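Local structure of major capsid protein (Norovirus Hu/GI.7/TCH-060/USA/2003, 4P25) at residues A[38-43]-A[172-177]; A[18-23]-A[219-224]; A[28-33]-A[201-206]; A[240-245]-A[260-265]. The protein forms the protruding (P) domain of the norovirus capsid, which here binds the LeY histo-blood group antigen and probably serves in attachment to host glycans. All coordinates share one frame; numbering follows the deposited sequence.

Contact 1. Residues A[38-43]-A[172-177]; sequences QVVQFQ and DPWKIP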
loop_
_atom_site.group_PDB
_atom_site.type_symbol
_atom_site.label_atom_id
_atom_site.label_comp_id
_atom_site.label_asym_id
_atom_site.label_seq_id
_atom_site.Cartn_x
_atom_site.Cartn_y
_atom_site.Cartn_z
ATOM N N GLN A 38 -24.751 4.856 14.534
ATOM C CA GLN A 38 -24.588 4.922 13.081
ATOM C C GLN A 38 -24.162 3.577 12.488
ATOM O O GLN A 38 -23.210 2.953 12.955
ATOM C CB GLN A 38 -23.590 6.015 12.680
ATOM C CG GLN A 38 -23.337 6.084 11.173
ATOM C CD GLN A 38 -22.497 7.280 10.749
ATOM O OE1 GLN A 38 -21.982 8.027 11.582
ATOM N NE2 GLN A 38 -22.362 7.467 9.439
ATOM N N VAL A 39 -24.885 3.146 11.460
ATOM C CA VAL A 39 -24.576 1.917 10.738
ATOM C C VAL A 39 -23.757 2.251 9.496
ATOM O O VAL A 39 -24.069 3.211 8.790
ATOM C CB VAL A 39 -25.877 1.200 10.294
ATOM C CG1 VAL A 39 -25.567 -0.011 9.430
ATOM C CG2 VAL A 39 -26.701 0.797 11.504
ATOM N N VAL A 40 -22.701 1.482 9.241
ATOM C CA VAL A 40 -21.926 1.646 8.011
ATOM C C VAL A 40 -21.952 0.364 7.185
ATOM O O VAL A 40 -22.312 -0.703 7.683
ATOM C CB VAL A 40 -20.458 2.071 8.278
ATOM C CG1 VAL A 40 -20.415 3.410 9.019
ATOM C CG2 VAL A 40 -19.694 0.979 9.039
ATOM N N GLN A 41 -21.576 0.478 5.916
ATOM C CA GLN A 41 -21.584 -0.683 5.040
ATOM C C GLN A 41 -20.431 -0.611 4.044
ATOM O O GLN A 41 -20.608 -0.860 2.848
ATOM C CB GLN A 41 -22.927 -0.799 4.308
ATOM C CG GLN A 41 -23.169 -2.197 3.762
ATOM C CD GLN A 41 -24.436 -2.323 2.946
ATOM O OE1 GLN A 41 -25.209 -1.372 2.813
ATOM N NE2 GLN A 41 -24.658 -3.509 2.394
ATOM N N PHE A 42 -19.251 -0.264 4.547
ATOM C CA PHE A 42 -18.059 -0.159 3.710
ATOM C C PHE A 42 -17.856 -1.453 2.932
ATOM O O PHE A 42 -18.125 -2.543 3.452
ATOM C CB PHE A 42 -16.825 0.152 4.568
ATOM C CG PHE A 42 -16.963 1.389 5.421
ATOM C CD1 PHE A 42 -17.769 2.446 5.025
ATOM C CD2 PHE A 42 -16.270 1.496 6.620
ATOM C CE1 PHE A 42 -17.892 3.585 5.815
ATOM C CE2 PHE A 42 -16.385 2.634 7.412
ATOM C CZ PHE A 42 -17.198 3.677 7.005
ATOM N N GLN A 43 -17.403 -1.334 1.686
ATOM C CA GLN A 43 -17.174 -2.504 0.834
ATOM C C GLN A 43 -15.704 -2.887 0.759
ATOM O O GLN A 43 -15.368 -4.006 0.386
ATOM C CB GLN A 43 -17.736 -2.263 -0.569
ATOM C CG GLN A 43 -19.249 -2.151 -0.566
ATOM C CD GLN A 43 -19.897 -3.395 -0.006
ATOM O OE1 GLN A 43 -19.665 -4.500 -0.503
ATOM N NE2 GLN A 43 -20.709 -3.229 1.033
ATOM N N ASP A 172 -19.621 13.171 2.018
ATOM C CA ASP A 172 -19.678 12.338 3.214
ATOM C C ASP A 172 -18.975 11.017 2.920
ATOM O O ASP A 172 -19.557 10.137 2.289
ATOM C CB ASP A 172 -21.132 12.072 3.607
ATOM C CG ASP A 172 -21.261 11.270 4.891
ATOM O OD1 ASP A 172 -20.235 10.788 5.413
ATOM O OD2 ASP A 172 -22.400 11.117 5.388
ATOM N N PRO A 173 -17.727 10.866 3.393
ATOM C CA PRO A 173 -16.968 9.656 3.064
ATOM C C PRO A 173 -17.411 8.426 3.859
ATOM O O PRO A 173 -16.811 7.361 3.709
ATOM C CB PRO A 173 -15.535 10.044 3.433
ATOM C CG PRO A 173 -15.703 10.997 4.565
ATOM C CD PRO A 173 -16.939 11.802 4.219
ATOM N N TRP A 174 -18.445 8.568 4.684
ATOM C CA TRP A 174 -19.009 7.431 5.407
ATOM C C TRP A 174 -20.021 6.657 4.557
ATOM O O TRP A 174 -20.465 5.573 4.936
ATOM C CB TRP A 174 -19.642 7.904 6.720
ATOM C CG TRP A 174 -18.639 8.500 7.661
ATOM C CD1 TRP A 174 -17.984 9.691 7.516
ATOM C CD2 TRP A 174 -18.170 7.933 8.885
ATOM N NE1 TRP A 174 -17.134 9.897 8.573
ATOM C CE2 TRP A 174 -17.230 8.831 9.431
ATOM C CE3 TRP A 174 -18.450 6.750 9.577
ATOM C CZ2 TRP A 174 -16.574 8.586 10.636
ATOM C CZ3 TRP A 174 -17.798 6.510 10.770
ATOM C CH2 TRP A 174 -16.872 7.421 11.288
ATOM N N LYS A 175 -20.376 7.218 3.405
ATOM C CA LYS A 175 -21.296 6.563 2.474
ATOM C C LYS A 175 -20.559 5.635 1.498
ATOM O O LYS A 175 -19.360 5.781 1.281
ATOM C CB LYS A 175 -22.069 7.615 1.680
ATOM C CG LYS A 175 -22.990 8.464 2.539
ATOM C CD LYS A 175 -23.768 9.458 1.702
ATOM C CE LYS A 175 -24.879 10.104 2.513
ATOM N NZ LYS A 175 -25.584 11.148 1.727
ATOM N N ILE A 176 -21.295 4.683 0.930
ATOM C CA ILE A 176 -20.769 3.839 -0.135
ATOM C C ILE A 176 -21.523 4.087 -1.450
ATOM O O ILE A 176 -22.603 4.685 -1.440
ATOM C CB ILE A 176 -20.839 2.325 0.216
ATOM C CG1 ILE A 176 -22.284 1.891 0.484
ATOM C CG2 ILE A 176 -19.898 2.005 1.368
ATOM C CD1 ILE A 176 -22.507 0.396 0.312
ATOM N N PRO A 177 -20.946 3.658 -2.585
ATOM C CA PRO A 177 -21.638 3.878 -3.855
ATOM C C PRO A 177 -22.831 2.956 -4.039
ATOM O O PRO A 177 -23.000 1.990 -3.293
ATOM C CB PRO A 177 -20.571 3.506 -4.902
ATOM C CG PRO A 177 -19.267 3.534 -4.171
ATOM C CD PRO A 177 -19.596 3.103 -2.791
HETATM O O HOH W 1 -21.619 3.010 4.683
#

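Contact 2. Residues A[18-23]-A[219-224]; sequences LANSRV and VPCTLP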
loop_
_atom_site.group_PDB
_atom_site.type_symbol
_atom_site.label_atom_id
_atom_site.label_comp_id
_atom_site.label_asym_id
_atom_site.label_seq_id
_atom_site.Cartn_x
_atom_site.Cartn_y
_atom_site.Cartn_z
ATOM N N LEU A 18 0.117 1.559 10.011
ATOM C CA LEU A 18 -0.906 0.771 9.321
ATOM C C LEU A 18 -1.635 1.596 8.269
ATOM O O LEU A 18 -1.876 2.790 8.471
ATOM C CB LEU A 18 -1.913 0.204 10.323
ATOM C CG LEU A 18 -1.333 -0.827 11.290
ATOM C CD1 LEU A 18 -2.390 -1.313 12.272
ATOM C CD2 LEU A 18 -0.743 -1.988 10.498
ATOM N N ALA A 19 -1.986 0.957 7.153
ATOM C CA ALA A 19 -2.669 1.629 6.051
ATOM C C ALA A 19 -4.191 1.642 6.189
ATOM O O ALA A 19 -4.791 0.709 6.714
ATOM C CB ALA A 19 -2.279 0.987 4.716
ATOM N N ASN A 20 -4.809 2.711 5.700
ATOM C CA ASN A 20 -6.250 2.741 5.520
ATOM C C ASN A 20 -6.637 1.697 4.469
ATOM O O ASN A 20 -5.884 1.438 3.517
ATOM C CB ASN A 20 -6.684 4.135 5.060
ATOM C CG ASN A 20 -8.149 4.417 5.334
ATOM O OD1 ASN A 20 -9.040 3.910 4.639
ATOM N ND2 ASN A 20 -8.409 5.267 6.326
ATOM N N SER A 21 -7.809 1.097 4.646
ATOM C CA SER A 21 -8.281 0.077 3.723
ATOM C C SER A 21 -9.263 0.613 2.684
ATOM O O SER A 21 -9.725 -0.143 1.826
ATOM C CB SER A 21 -8.921 -1.064 4.506
ATOM O OG SER A 21 -9.939 -0.586 5.378
ATOM N N ARG A 22 -9.577 1.906 2.750
ATOM C CA ARG A 22 -10.518 2.523 1.806
ATOM C C ARG A 22 -9.898 3.604 0.917
ATOM O O ARG A 22 -10.431 3.922 -0.146
ATOM C CB ARG A 22 -11.765 3.059 2.529
ATOM C CG ARG A 22 -12.643 1.947 3.120
ATOM C CD ARG A 22 -13.853 2.510 3.873
ATOM N NE ARG A 22 -14.872 3.041 2.968
ATOM C CZ ARG A 22 -15.506 4.199 3.136
ATOM N NH1 ARG A 22 -15.236 4.980 4.176
ATOM N NH2 ARG A 22 -16.423 4.579 2.257
ATOM N N VAL A 23 -8.770 4.162 1.350
ATOM C CA VAL A 23 -7.985 5.077 0.523
ATOM C C VAL A 23 -6.506 4.764 0.716
ATOM O O VAL A 23 -6.125 4.204 1.748
ATOM C CB VAL A 23 -8.258 6.577 0.853
ATOM C CG1 VAL A 23 -9.625 7.022 0.325
ATOM C CG2 VAL A 23 -8.101 6.853 2.354
ATOM N N VAL A 219 -10.994 10.142 6.004
ATOM C CA VAL A 219 -11.715 8.961 5.538
ATOM C C VAL A 219 -11.673 7.857 6.592
ATOM O O VAL A 219 -10.593 7.479 7.050
ATOM C CB VAL A 219 -11.099 8.422 4.232
ATOM C CG1 VAL A 219 -11.793 7.135 3.796
ATOM C CG2 VAL A 219 -11.178 9.476 3.133
ATOM N N PRO A 220 -12.847 7.341 6.986
ATOM C CA PRO A 220 -12.886 6.240 7.953
ATOM C C PRO A 220 -12.775 4.875 7.288
ATOM O O PRO A 220 -13.169 4.718 6.133
ATOM C CB PRO A 220 -14.285 6.380 8.558
ATOM C CG PRO A 220 -15.112 6.874 7.391
ATOM C CD PRO A 220 -14.199 7.801 6.614
ATOM N N CYS A 221 -12.239 3.900 8.013
ATOM C CA CYS A 221 -12.361 2.503 7.614
ATOM C C CYS A 221 -12.515 1.668 8.880
ATOM O O CYS A 221 -12.240 2.152 9.979
ATOM C CB CYS A 221 -11.162 2.045 6.768
ATOM S SG CYS A 221 -9.591 1.893 7.658
ATOM N N THR A 222 -12.962 0.426 8.736
ATOM C CA THR A 222 -13.214 -0.402 9.912
ATOM C C THR A 222 -12.140 -1.451 10.217
ATOM O O THR A 222 -12.135 -2.021 11.301
ATOM C CB THR A 222 -14.601 -1.067 9.841
ATOM O OG1 THR A 222 -14.795 -1.620 8.539
ATOM C CG2 THR A 222 -15.699 -0.039 10.115
ATOM N N LEU A 223 -11.246 -1.715 9.263
ATOM C CA LEU A 223 -10.041 -2.506 9.536
ATOM C C LEU A 223 -8.851 -1.895 8.816
ATOM O O LEU A 223 -8.945 -1.585 7.629
ATOM C CB LEU A 223 -10.188 -3.955 9.064
ATOM C CG LEU A 223 -11.064 -4.927 9.848
ATOM C CD1 LEU A 223 -11.177 -6.231 9.076
ATOM C CD2 LEU A 223 -10.493 -5.175 11.230
ATOM N N PRO A 224 -7.727 -1.721 9.528
ATOM C CA PRO A 224 -6.505 -1.332 8.820
ATOM C C PRO A 224 -6.189 -2.397 7.777
ATOM O O PRO A 224 -6.480 -3.575 8.010
ATOM C CB PRO A 224 -5.443 -1.334 9.928
ATOM C CG PRO A 224 -6.220 -1.174 11.207
ATOM C CD PRO A 224 -7.496 -1.927 10.971
#

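Contact 3. Residues A[28-33]-A[201-206]; sequences NKMTVS and AIVYFM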
loop_
_atom_site.group_PDB
_atom_site.type_symbol
_atom_site.label_atom_id
_atom_site.label_comp_id
_atom_site.label_asym_id
_atom_site.label_seq_id
_atom_site.Cartn_x
_atom_site.Cartn_y
_atom_site.Cartn_z
ATOM N N ASN A 28 -4.133 7.850 10.812
ATOM C CA ASN A 28 -3.743 9.004 11.606
ATOM C C ASN A 28 -4.271 8.938 13.035
ATOM O O ASN A 28 -3.636 9.442 13.959
ATOM C CB ASN A 28 -4.271 10.277 10.925
ATOM C CG ASN A 28 -4.161 11.505 11.804
ATOM O OD1 ASN A 28 -5.143 11.943 12.409
ATOM N ND2 ASN A 28 -2.967 12.077 11.867
ATOM N N LYS A 29 -5.438 8.317 13.209
ATOM C CA LYS A 29 -6.074 8.220 14.521
ATOM C C LYS A 29 -7.254 7.267 14.477
ATOM O O LYS A 29 -7.704 6.866 13.400
ATOM C CB LYS A 29 -6.566 9.594 14.991
ATOM C CG LYS A 29 -7.713 10.158 14.161
ATOM C CD LYS A 29 -8.028 11.600 14.541
ATOM C CE LYS A 29 -9.055 11.689 15.659
ATOM N NZ LYS A 29 -9.325 13.109 16.032
ATOM N N MET A 30 -7.742 6.899 15.660
ATOM C CA MET A 30 -8.994 6.170 15.814
ATOM C C MET A 30 -10.061 7.137 16.263
ATOM O O MET A 30 -9.760 8.183 16.830
ATOM C CB MET A 30 -8.867 5.118 16.913
ATOM C CG MET A 30 -8.043 3.915 16.568
ATOM S SD MET A 30 -7.820 2.854 18.011
ATOM C CE MET A 30 -6.549 3.732 18.919
ATOM N N THR A 31 -11.319 6.779 16.035
ATOM C CA THR A 31 -12.416 7.536 16.618
ATOM C C THR A 31 -13.666 6.673 16.682
ATOM O O THR A 31 -13.712 5.586 16.099
ATOM C CB THR A 31 -12.699 8.829 15.822
ATOM O OG1 THR A 31 -13.511 9.711 16.614
ATOM C CG2 THR A 31 -13.401 8.521 14.500
ATOM N N VAL A 32 -14.665 7.145 17.416
ATOM C CA VAL A 32 -15.992 6.554 17.357
ATOM C C VAL A 32 -16.880 7.554 16.632
ATOM O O VAL A 32 -16.558 8.743 16.581
ATOM C CB VAL A 32 -16.541 6.241 18.761
ATOM C CG1 VAL A 32 -15.765 5.085 19.384
ATOM C CG2 VAL A 32 -16.477 7.478 19.652
ATOM N N SER A 33 -17.978 7.088 16.048
ATOM C CA SER A 33 -18.864 7.998 15.326
ATOM C C SER A 33 -19.616 8.907 16.292
ATOM O O SER A 33 -19.885 8.524 17.435
ATOM C CB SER A 33 -19.824 7.229 14.411
ATOM O OG SER A 33 -20.560 6.246 15.116
ATOM N N ALA A 201 -19.084 0.748 20.920
ATOM C CA ALA A 201 -19.113 1.573 19.724
ATOM C C ALA A 201 -18.068 1.059 18.750
ATOM O O ALA A 201 -16.981 0.655 19.159
ATOM C CB ALA A 201 -18.834 3.022 20.078
ATOM N N ILE A 202 -18.404 1.068 17.465
ATOM C CA ILE A 202 -17.467 0.657 16.423
ATOM C C ILE A 202 -16.278 1.608 16.390
ATOM O O ILE A 202 -16.436 2.823 16.504
ATOM C CB ILE A 202 -18.149 0.645 15.049
ATOM C CG1 ILE A 202 -19.321 -0.343 15.055
ATOM C CG2 ILE A 202 -17.153 0.278 13.946
ATOM C CD1 ILE A 202 -20.305 -0.121 13.946
ATOM N N VAL A 203 -15.087 1.044 16.253
ATOM C CA VAL A 203 -13.878 1.846 16.134
ATOM C C VAL A 203 -13.559 2.101 14.666
ATOM O O VAL A 203 -13.474 1.165 13.869
ATOM C CB VAL A 203 -12.686 1.167 16.818
ATOM C CG1 VAL A 203 -11.410 1.962 16.572
ATOM C CG2 VAL A 203 -12.956 1.026 18.310
ATOM N N TYR A 204 -13.409 3.374 14.318
ATOM C CA TYR A 204 -13.079 3.765 12.957
ATOM C C TYR A 204 -11.659 4.278 12.896
ATOM O O TYR A 204 -11.226 5.056 13.745
ATOM C CB TYR A 204 -14.056 4.823 12.443
ATOM C CG TYR A 204 -15.469 4.303 12.404
ATOM C CD1 TYR A 204 -15.913 3.537 11.339
ATOM C CD2 TYR A 204 -16.349 4.547 13.451
ATOM C CE1 TYR A 204 -17.197 3.041 11.306
ATOM C CE2 TYR A 204 -17.641 4.054 13.427
ATOM C CZ TYR A 204 -18.055 3.300 12.352
ATOM O OH TYR A 204 -19.334 2.800 12.312
ATOM N N PHE A 205 -10.936 3.816 11.884
ATOM C CA PHE A 205 -9.551 4.197 11.682
ATOM C C PHE A 205 -9.514 5.263 10.600
ATOM O O PHE A 205 -9.987 5.039 9.478
ATOM C CB PHE A 205 -8.737 2.952 11.325
ATOM C CG PHE A 205 -8.824 1.877 12.377
ATOM C CD1 PHE A 205 -7.982 1.900 13.477
ATOM C CD2 PHE A 205 -9.783 0.874 12.292
ATOM C CE1 PHE A 205 -8.074 0.924 14.469
ATOM C CE2 PHE A 205 -9.880 -0.104 13.277
ATOM C CZ PHE A 205 -9.026 -0.079 14.367
ATOM N N MET A 206 -8.984 6.434 10.952
ATOM C CA MET A 206 -9.114 7.634 10.133
ATOM C C MET A 206 -7.821 8.004 9.415
ATOM O O MET A 206 -6.732 7.863 9.975
ATOM C CB MET A 206 -9.538 8.827 11.003
ATOM C CG MET A 206 -10.753 8.580 11.900
ATOM S SD MET A 206 -12.234 8.032 11.028
ATOM C CE MET A 206 -12.573 9.443 9.974
HETATM O O HOH W 2 -18.601 4.439 16.829
HETATM O O HOH W 3 -21.054 3.627 14.264
#

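Contact 4. Residues A[240-245]-A[260-265]; sequences GEAALL and KLYPDG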
loop_
_atom_site.group_PDB
_atom_site.type_symbol
_atom_site.label_atom_id
_atom_site.label_comp_id
_atom_site.label_asym_id
_atom_site.label_seq_id
_atom_site.Cartn_x
_atom_site.Cartn_y
_atom_site.Cartn_z
ATOM N N GLY A 240 -13.906 -18.300 19.664
ATOM C CA GLY A 240 -14.748 -17.622 20.628
ATOM C C GLY A 240 -15.634 -16.640 19.899
ATOM O O GLY A 240 -15.511 -16.463 18.689
ATOM N N GLU A 241 -16.520 -15.989 20.639
ATOM C CA GLU A 241 -17.479 -15.073 20.040
ATOM C C GLU A 241 -16.867 -13.712 19.740
ATOM O O GLU A 241 -17.416 -12.937 18.959
ATOM C CB GLU A 241 -18.705 -14.941 20.940
ATOM C CG GLU A 241 -19.507 -16.235 21.020
ATOM C CD GLU A 241 -20.627 -16.175 22.032
ATOM O OE1 GLU A 241 -20.475 -15.466 23.048
ATOM O OE2 GLU A 241 -21.659 -16.844 21.810
ATOM N N ALA A 242 -15.724 -13.432 20.358
ATOM C CA ALA A 242 -14.980 -12.204 20.096
ATOM C C ALA A 242 -13.549 -12.371 20.581
ATOM O O ALA A 242 -13.282 -13.162 21.493
ATOM C CB ALA A 242 -15.637 -11.011 20.778
ATOM N N ALA A 243 -12.631 -11.634 19.967
ATOM C CA ALA A 243 -11.240 -11.635 20.398
ATOM C C ALA A 243 -10.953 -10.364 21.174
ATOM O O ALA A 243 -11.129 -9.256 20.660
ATOM C CB ALA A 243 -10.302 -11.754 19.202
ATOM N N LEU A 244 -10.534 -10.528 22.424
ATOM C CA LEU A 244 -10.155 -9.394 23.251
ATOM C C LEU A 244 -8.748 -8.953 22.882
ATOM O O LEU A 244 -7.813 -9.750 22.920
ATOM C CB LEU A 244 -10.220 -9.765 24.737
ATOM C CG LEU A 244 -9.795 -8.670 25.720
ATOM C CD1 LEU A 244 -10.776 -7.503 25.707
ATOM C CD2 LEU A 244 -9.636 -9.239 27.125
ATOM N N LEU A 245 -8.603 -7.685 22.509
ATOM C CA LEU A 245 -7.300 -7.131 22.167
ATOM C C LEU A 245 -6.893 -6.095 23.194
ATOM O O LEU A 245 -7.740 -5.417 23.768
ATOM C CB LEU A 245 -7.343 -6.437 20.804
ATOM C CG LEU A 245 -7.909 -7.168 19.594
ATOM C CD1 LEU A 245 -7.820 -6.259 18.385
ATOM C CD2 LEU A 245 -7.176 -8.483 19.349
ATOM N N LYS A 260 -12.643 -5.121 21.469
ATOM C CA LYS A 260 -13.116 -6.421 21.003
ATOM C C LYS A 260 -13.115 -6.506 19.485
ATOM O O LYS A 260 -13.619 -5.620 18.794
ATOM C CB LYS A 260 -14.495 -6.770 21.577
ATOM C CG LYS A 260 -14.422 -7.251 23.019
ATOM C CD LYS A 260 -15.745 -7.098 23.762
ATOM C CE LYS A 260 -16.767 -8.149 23.362
ATOM N NZ LYS A 260 -18.088 -7.883 24.004
ATOM N N LEU A 261 -12.520 -7.581 18.983
ATOM C CA LEU A 261 -12.478 -7.865 17.559
ATOM C C LEU A 261 -13.464 -8.989 17.261
ATOM O O LEU A 261 -13.313 -10.107 17.758
ATOM C CB LEU A 261 -11.059 -8.261 17.152
ATOM C CG LEU A 261 -10.815 -8.812 15.746
ATOM C CD1 LEU A 261 -11.129 -7.774 14.681
ATOM C CD2 LEU A 261 -9.380 -9.300 15.628
ATOM N N TYR A 262 -14.477 -8.680 16.458
ATOM C CA TYR A 262 -15.559 -9.626 16.194
ATOM C C TYR A 262 -15.277 -10.468 14.951
ATOM O O TYR A 262 -14.605 -10.003 14.027
ATOM C CB TYR A 262 -16.884 -8.877 16.052
ATOM C CG TYR A 262 -17.444 -8.395 17.370
ATOM C CD1 TYR A 262 -18.311 -9.192 18.101
ATOM C CD2 TYR A 262 -17.103 -7.152 17.887
ATOM C CE1 TYR A 262 -18.830 -8.768 19.302
ATOM C CE2 TYR A 262 -17.615 -6.718 19.095
ATOM C CZ TYR A 262 -18.482 -7.533 19.798
ATOM O OH TYR A 262 -19.017 -7.129 21.004
ATOM N N PRO A 263 -15.778 -11.715 14.934
ATOM C CA PRO A 263 -15.519 -12.658 13.840
ATOM C C PRO A 263 -15.892 -12.129 12.450
ATOM O O PRO A 263 -15.231 -12.488 11.475
ATOM C CB PRO A 263 -16.380 -13.870 14.220
ATOM C CG PRO A 263 -16.430 -13.812 15.718
ATOM C CD PRO A 263 -16.551 -12.346 16.023
ATOM N N ASP A 264 -16.911 -11.278 12.362
ATOM C CA ASP A 264 -17.284 -10.690 11.072
ATOM C C ASP A 264 -16.335 -9.583 10.602
ATOM O O ASP A 264 -16.487 -9.052 9.503
ATOM C CB ASP A 264 -18.732 -10.193 11.086
ATOM C CG ASP A 264 -19.738 -11.330 11.077
ATOM O OD1 ASP A 264 -19.328 -12.478 10.805
ATOM O OD2 ASP A 264 -20.933 -11.076 11.333
ATOM N N GLY A 265 -15.364 -9.235 11.440
ATOM C CA GLY A 265 -14.275 -8.369 11.014
ATOM C C GLY A 265 -14.477 -6.890 11.267
ATOM O O GLY A 265 -14.419 -6.074 10.345
#

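Contact 1. Residues A[38-43]-A[172-177]
Trp174 O is approached by a bridging water and by the Phe42 ring. The water donates to it at 2.8 Å and accepts from Gln41 N, also at 2.8 Å, while the edge of the Phe42 ring brings CE1 to 3.4 Å from the same Trp174 O, close to the ring plane. The carbonyl belongs to a type I beta turn, Asp172 to Lys175, in the loop that returns from the glycan-binding strand 154-163 to strand 201-208; no direct hydrogen bond joins the two segments. Beside the turn, Val40 CG1 lies at the indole rim, in the plane of the Trp174 ring and 3.9 Å from CE3, whereas Phe42 CZ approaches obliquely, 4.2 Å from Trp174 CE3. Gln38, its chain extended, crosses the indole at about a right angle with the amide turned 30° from the ring, and NE2 stands 3.9 Å from Trp174 CB. Ile176 packs further along. It has CG1 between its backbone N and carbonyl carbon (chi1 59°), and both branch ends converge on Gln41 O, Ile176 CG2 at 3.3 Å. That oxygen also accepts from Gln43 NE2 at 3.0 Å, the donor lying above the carbonyl plane. The glutamine amides have partners beyond the contact, since Gln41 NE2 donates to Ala190 O and Gln43 OE1 accepts from Ala190 N. Arg22 makes a cation-pi contact with Phe42. An Asx turn overlaps the beta turn: Trp174 N donates to Asp172 OD1 from 44° out of the carboxylate plane.

Contact 2. Residues A[18-23]-A[219-224]
An Asx turn at Asn20 sits against the end of strand 218-221, and the Asn20 amide uses both its ends: OD1 accepts from Arg22 N at 2.8 Å, in the carbonyl plane and on a lone pair, while ND2 donates across to Val219 O at 3.2 Å. The second bond is the less straight, with 138° at the hydrogen and the donor well above the carbonyl plane of Val219. Ser21 has two further links. Its OG donates to Leu223 O at 2.7 Å, nearly along the C=O axis, and its backbone N points almost straight (172°) at Cys221 SG, 3.6 Å away. Arg22 runs past Cys221 CB, and the bend at chi3 (73°) turns the guanidinium aside toward strand 218-221, where NH1 reaches Pro220 O at 2.9 Å, with the acceptor in the guanidinium plane. NE forms a salt bridge with Asp103, and NH1 also serves Pro173 O; these partners together probably fix the rotation of the buried group. Apolar contacts close the ends: Val23 and Val219 meet tip to tip, Val23 CG2 to Val219 CB 3.9 Å, and Leu18 CD1 rests 3.8 Å from Pro224 CB. Ser60 of the second subunit packs on Ala19, whose N bonds to Glu226 of helix 225-234. Pro224 is the N-cap residue of that helix and Phe227 on it touches Leu18, while strand 201-208 pairs with Val219 and Cys221.

Contact 3. Residues A[28-33]-A[201-206]
Strands 29-31 and 204-206 run antiparallel, their directions 144° apart, and pair through Thr31 with Tyr204 and Lys29 with Met206. A classic beta bulge opens the ladder: Asn28 and Lys29 both face Met206, whose O accepts from Asn28 N at 2.7 Å and whose N donates to Lys29 O at 2.8 Å. Thr31 and Tyr204 exchange two bonds, the straighter being Tyr204 N to Thr31 O at 2.9 Å. This sets strand 29-31 alongside strand 201-208 in an antiparallel sheet consistent with the norovirus P1 subdomain. On one face Met30 and Phe205 lie side by side, with Met30 CG 3.7 Å from Phe205 CE1. Met30 SD makes an oblique Met-aromatic contact, 5.2 Å from the centroid of the Phe205 ring and 58° off its normal; Val203 CG1 lies over a face of that ring and touches Met30 too. On the opposite face, with Lys29, Thr31 and Tyr204, Met206 is bent at both chi2 and chi3; its end leads away from strand 29-31, yet SD still comes 3.7 Å from Thr31 CG2. Beyond the ladder, Val32 CG1 packs on Ala201 CB, and the Tyr204 ring turns an edge to Val32 CA while Ser33 CB touches it. One water links Ser33 N to Ile202 O. A second donates to Ser33 OG, which also hydrogen-bonds to Asp35 O, and lies 2.7 Å from Tyr204 OH in the plane of the tyrosine ring.

Contact 4. Residues A[240-245]-A[260-265]
Ala243 and Leu261 make the tight part of this contact, an antiparallel hydrogen-bonded pair with both bonds nearly straight: Ala243 N to Leu261 O at 2.8 Å (177° at the hydrogen) and Leu261 N to Ala243 O at 2.7 Å (173°). On the face of the pair, Leu261 CB touches both Ala243 CB, at 4.1 Å, and Leu245 CD1, at 4.0 Å. Phe288 and Trp291 of strand 285-292 pack on Ala243, and Ile267 on Leu261. The strands form the two arms of a beta hairpin, 242-248 and 255-262, within the same antiparallel sheet. On the other face the methyl CB of Ala242 lies over the Tyr262 ring, offset toward its rim, and 4.0 Å from Lys260 CE. Lys260, bent at chi3 (75°), carries NZ out from the strand, where Tyr262 OH meets it in a weak bond of 3.2 Å. Its stronger partners lie outside the hairpin: a salt bridge to Glu200 and the carbonyls of Arg294 and Tyr296, so several acceptors share this ammonium; Tyr262 OH bonds to Glu200 as well. The solvent side is looser. There the strands part at Glu241, whose exposed side chain turns from Pro263 to reach Arg294 N through OE1, and the contact consists mainly of Glu241 O against the Pro263 ring, 3.1 Å from CD. Past Pro263 the backbone turns, closed by Gly265 N bonding to Tyr262 O at 2.8 Å.

In the fold
Contacts 1, 2 and 3 form one packed block, their centres 10 to 13 Å apart. Arg22 of contact 2 joins contact 1 through NH1, 2.9 Å from Pro173 O. Trp174 of contact 1 meets Tyr204 of contact 3 edge-to-face, Trp174 CZ3 to Tyr204 CE1 3.6 Å. Contacts 2 and 3 share the sheet directly, Phe205 N lying 2.8 Å from Cys221 O. Contact 4 stands farther along that sheet, its centre 18 Å from contact 2, touching it where Leu223 CD1 meets Gly265 O; contacts 1 and 3 do not touch it. The glycan pocket, with Asp108, His110 and Trp161, lies largely on the other sheet. In contact 1 the Pro173 side chain is about 14 Å from bound fucose.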